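Local coordinates for probable aromatic acid decarboxylase (Escherichia coli, PDB 1SBZ), which probably makes the prenylated FMN cofactor for a partner phenolic acid decarboxylase by joining dimethylallyl phosphate to reduced FMN, working as a homododecamer, at residues M81-C86 and L117-R122. Numbering follows the deposited sequence.
Sequences MIVIPC and LVLVPR. With FMN (flavin mononucleotide), chain H.
Val83 makes two hydrogen bonds to the neighbouring parallel strand: its N donates to Val118 O (3.0 Å) and its O accepts from Val120 N (2.9 Å). Val118 N is hydrogen-bonded to Met81 O. Beyond Val83 the register slips by one residue, a beta bulge at the cis peptide before Pro85, and pairing resumes with a hydrogen bond from Cys86 N to Val120 O at 2.7 Å, standing 47° above that carbonyl's plane. Cys86 O then accepts one from Arg122 N.

On one face, Val83 CG2 rests against Leu119 CD1 (3.7 Å), Cys86 SG touches Leu119 CG, and Leu117 CD1 packs on CB and CG of Met81, a selenomethionine; helices 88-96 and 102-112, which join these strands of the parallel sheet, cover this layer. At the corner, Val120 and Ile84 lie side by side, Val120 CG2 3.8 Å from Ile84 CB.

Arg122, just past the strand's C-terminal end, receives FMN N3 on its O (2.9 Å) and gives NH1 to FMN O4 (3.0 Å), the oxygen sitting at the guanidinium edge. Pro149 O and Met148 O of a second subunit hold NE and NH2, fixing the guanidinium. Backbone and side chain together thus read the flavin's N3-H and C4 carbonyl.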
loop_
_atom_site.group_PDB
_atom_site.type_symbol
_atom_site.label_atom_id
_atom_site.label_comp_id
_atom_site.label_asym_id
_atom_site.label_seq_id
_atom_site.Cartn_x
_atom_site.Cartn_y
_atom_site.Cartn_z
HETATM N N MSE D 81 -0.755 2.954 30.795
HETATM C CA MSE D 81 -1.746 1.902 30.972
HETATM C C MSE D 81 -1.161 0.549 30.581
HETATM O O MSE D 81 -0.401 0.456 29.624
HETATM C CB MSE D 81 -2.987 2.204 30.123
HETATM C CG MSE D 81 -4.089 1.140 30.151
HETATM SE SE MSE D 81 -5.730 1.787 29.317
HETATM C CE MSE D 81 -6.862 0.279 29.677
ATOM N N ILE D 82 -1.511 -0.485 31.342
ATOM C CA ILE D 82 -1.178 -1.868 31.014
ATOM C C ILE D 82 -2.479 -2.647 30.904
ATOM O O ILE D 82 -3.339 -2.541 31.772
ATOM C CB ILE D 82 -0.276 -2.510 32.113
ATOM C CG1 ILE D 82 0.964 -1.657 32.367
ATOM C CG2 ILE D 82 0.138 -3.936 31.715
ATOM C CD1 ILE D 82 1.691 -1.963 33.666
ATOM N N VAL D 83 -2.635 -3.426 29.843
ATOM C CA VAL D 83 -3.769 -4.348 29.758
ATOM C C VAL D 83 -3.212 -5.763 29.871
ATOM O O VAL D 83 -2.455 -6.204 28.999
ATOM C CB VAL D 83 -4.578 -4.169 28.452
ATOM C CG1 VAL D 83 -5.845 -5.022 28.480
ATOM C CG2 VAL D 83 -4.926 -2.687 28.224
ATOM N N ILE D 84 -3.587 -6.460 30.945
ATOM C CA ILE D 84 -2.960 -7.734 31.314
ATOM C C ILE D 84 -3.914 -8.738 31.994
ATOM O O ILE D 84 -4.416 -8.473 33.092
ATOM C CB ILE D 84 -1.704 -7.461 32.201
ATOM C CG1 ILE D 84 -0.993 -8.766 32.563
ATOM C CG2 ILE D 84 -2.069 -6.603 33.446
ATOM C CD1 ILE D 84 0.343 -8.552 33.272
ATOM N N PRO D 85 -4.198 -9.870 31.337
ATOM C CA PRO D 85 -3.813 -10.108 29.942
ATOM C C PRO D 85 -4.755 -9.332 29.038
ATOM O O PRO D 85 -5.807 -8.865 29.499
ATOM C CB PRO D 85 -4.071 -11.604 29.763
ATOM C CG PRO D 85 -5.216 -11.885 30.706
ATOM C CD PRO D 85 -4.956 -11.001 31.902
ATOM N N CYS D 86 -4.383 -9.199 27.769
ATOM C CA CYS D 86 -5.222 -8.520 26.790
ATOM C C CYS D 86 -5.779 -9.550 25.806
ATOM O O CYS D 86 -5.029 -10.271 25.134
ATOM C CB CYS D 86 -4.430 -7.421 26.067
ATOM S SG CYS D 86 -5.376 -6.500 24.828
ATOM N N LEU D 117 1.123 2.974 26.266
ATOM C CA LEU D 117 0.228 1.823 26.336
ATOM C C LEU D 117 1.011 0.512 26.195
ATOM O O LEU D 117 1.741 0.317 25.218
ATOM C CB LEU D 117 -0.868 1.926 25.264
ATOM C CG LEU D 117 -1.974 0.857 25.253
ATOM C CD1 LEU D 117 -2.722 0.818 26.581
ATOM C CD2 LEU D 117 -2.954 1.095 24.112
ATOM N N VAL D 118 0.866 -0.371 27.184
ATOM C CA VAL D 118 1.538 -1.670 27.176
ATOM C C VAL D 118 0.484 -2.771 27.177
ATOM O O VAL D 118 -0.312 -2.875 28.104
ATOM C CB VAL D 118 2.493 -1.848 28.388
ATOM C CG1 VAL D 118 3.130 -3.246 28.392
ATOM C CG2 VAL D 118 3.564 -0.775 28.394
ATOM N N LEU D 119 0.477 -3.587 26.132
ATOM C CA LEU D 119 -0.491 -4.678 26.033
ATOM C C LEU D 119 0.184 -6.002 26.317
ATOM O O LEU D 119 1.336 -6.211 25.937
ATOM C CB LEU D 119 -1.094 -4.701 24.630
ATOM C CG LEU D 119 -2.390 -3.960 24.286
ATOM C CD1 LEU D 119 -2.797 -2.850 25.262
ATOM C CD2 LEU D 119 -2.370 -3.463 22.832
ATOM N N VAL D 120 -0.538 -6.907 26.969
ATOM C CA VAL D 120 -0.042 -8.251 27.231
ATOM C C VAL D 120 -0.984 -9.198 26.478
ATOM O O VAL D 120 -1.865 -9.820 27.074
ATOM C CB VAL D 120 0.020 -8.548 28.777
ATOM C CG1 VAL D 120 0.458 -9.983 29.062
ATOM C CG2 VAL D 120 0.962 -7.555 29.479
ATOM N N PRO D 121 -0.826 -9.280 25.154
ATOM C CA PRO D 121 -1.767 -10.030 24.333
ATOM C C PRO D 121 -1.591 -11.520 24.567
ATOM O O PRO D 121 -0.454 -12.001 24.594
ATOM C CB PRO D 121 -1.348 -9.658 22.909
ATOM C CG PRO D 121 0.118 -9.402 23.021
ATOM C CD PRO D 121 0.273 -8.711 24.344
ATOM N N ARG D 122 -2.698 -12.240 24.743
ATOM C CA ARG D 122 -2.641 -13.687 24.941
ATOM C C ARG D 122 -3.702 -14.412 24.117
ATOM O O ARG D 122 -4.906 -14.216 24.301
ATOM C CB ARG D 122 -2.736 -14.064 26.434
ATOM C CG ARG D 122 -2.340 -15.508 26.762
ATOM C CD ARG D 122 -3.464 -16.533 26.515
ATOM N NE ARG D 122 -2.962 -17.903 26.389
ATOM C CZ ARG D 122 -3.555 -18.854 25.678
ATOM N NH1 ARG D 122 -4.677 -18.591 25.012
ATOM N NH2 ARG D 122 -3.017 -20.072 25.625
HETATM N N1 FMN H . -9.951 -14.710 24.327
HETATM C C2 FMN H . -8.704 -14.459 23.804
HETATM O O2 FMN H . -8.609 -13.612 22.924
HETATM N N3 FMN H . -7.602 -15.154 24.264
HETATM C C4 FMN H . -7.756 -16.105 25.266
HETATM O O4 FMN H . -6.747 -16.526 25.841
HETATM C C4A FMN H . -9.033 -16.355 25.800
HETATM N N5 FMN H . -9.230 -17.292 26.802
HETATM C C5A FMN H . -10.503 -17.515 27.318
HETATM C C6 FMN H . -10.696 -18.458 28.332
HETATM C C7 FMN H . -11.976 -18.687 28.860
HETATM C C7M FMN H . -12.082 -19.412 30.178
HETATM C C8 FMN H . -13.069 -17.965 28.364
HETATM C C8M FMN H . -14.407 -17.981 29.064
HETATM C C9 FMN H . -12.870 -17.030 27.355
HETATM C C9A FMN H . -11.593 -16.797 26.830
HETATM N N10 FMN H . -11.406 -15.860 25.817
HETATM C C10 FMN H . -10.133 -15.648 25.312
HETATM C "C1'" FMN H . -12.597 -15.284 25.099
HETATM C "C2'" FMN H . -12.874 -13.874 25.615
HETATM O "O2'" FMN H . -13.068 -13.918 27.013
HETATM C "C3'" FMN H . -14.061 -13.218 24.902
HETATM O "O3'" FMN H . -13.693 -12.895 23.568
HETATM C "C4'" FMN H . -14.596 -11.973 25.621
HETATM O "O4'" FMN H . -15.587 -11.327 24.843
HETATM C "C5'" FMN H . -13.507 -10.954 25.935
HETATM O "O5'" FMN H . -14.096 -9.746 26.387
HETATM P P FMN H . -13.171 -8.687 27.175
HETATM O O1P FMN H . -12.854 -9.285 28.530
HETATM O O2P FMN H . -13.956 -7.415 27.290
HETATM O O3P FMN H . -11.896 -8.457 26.386
#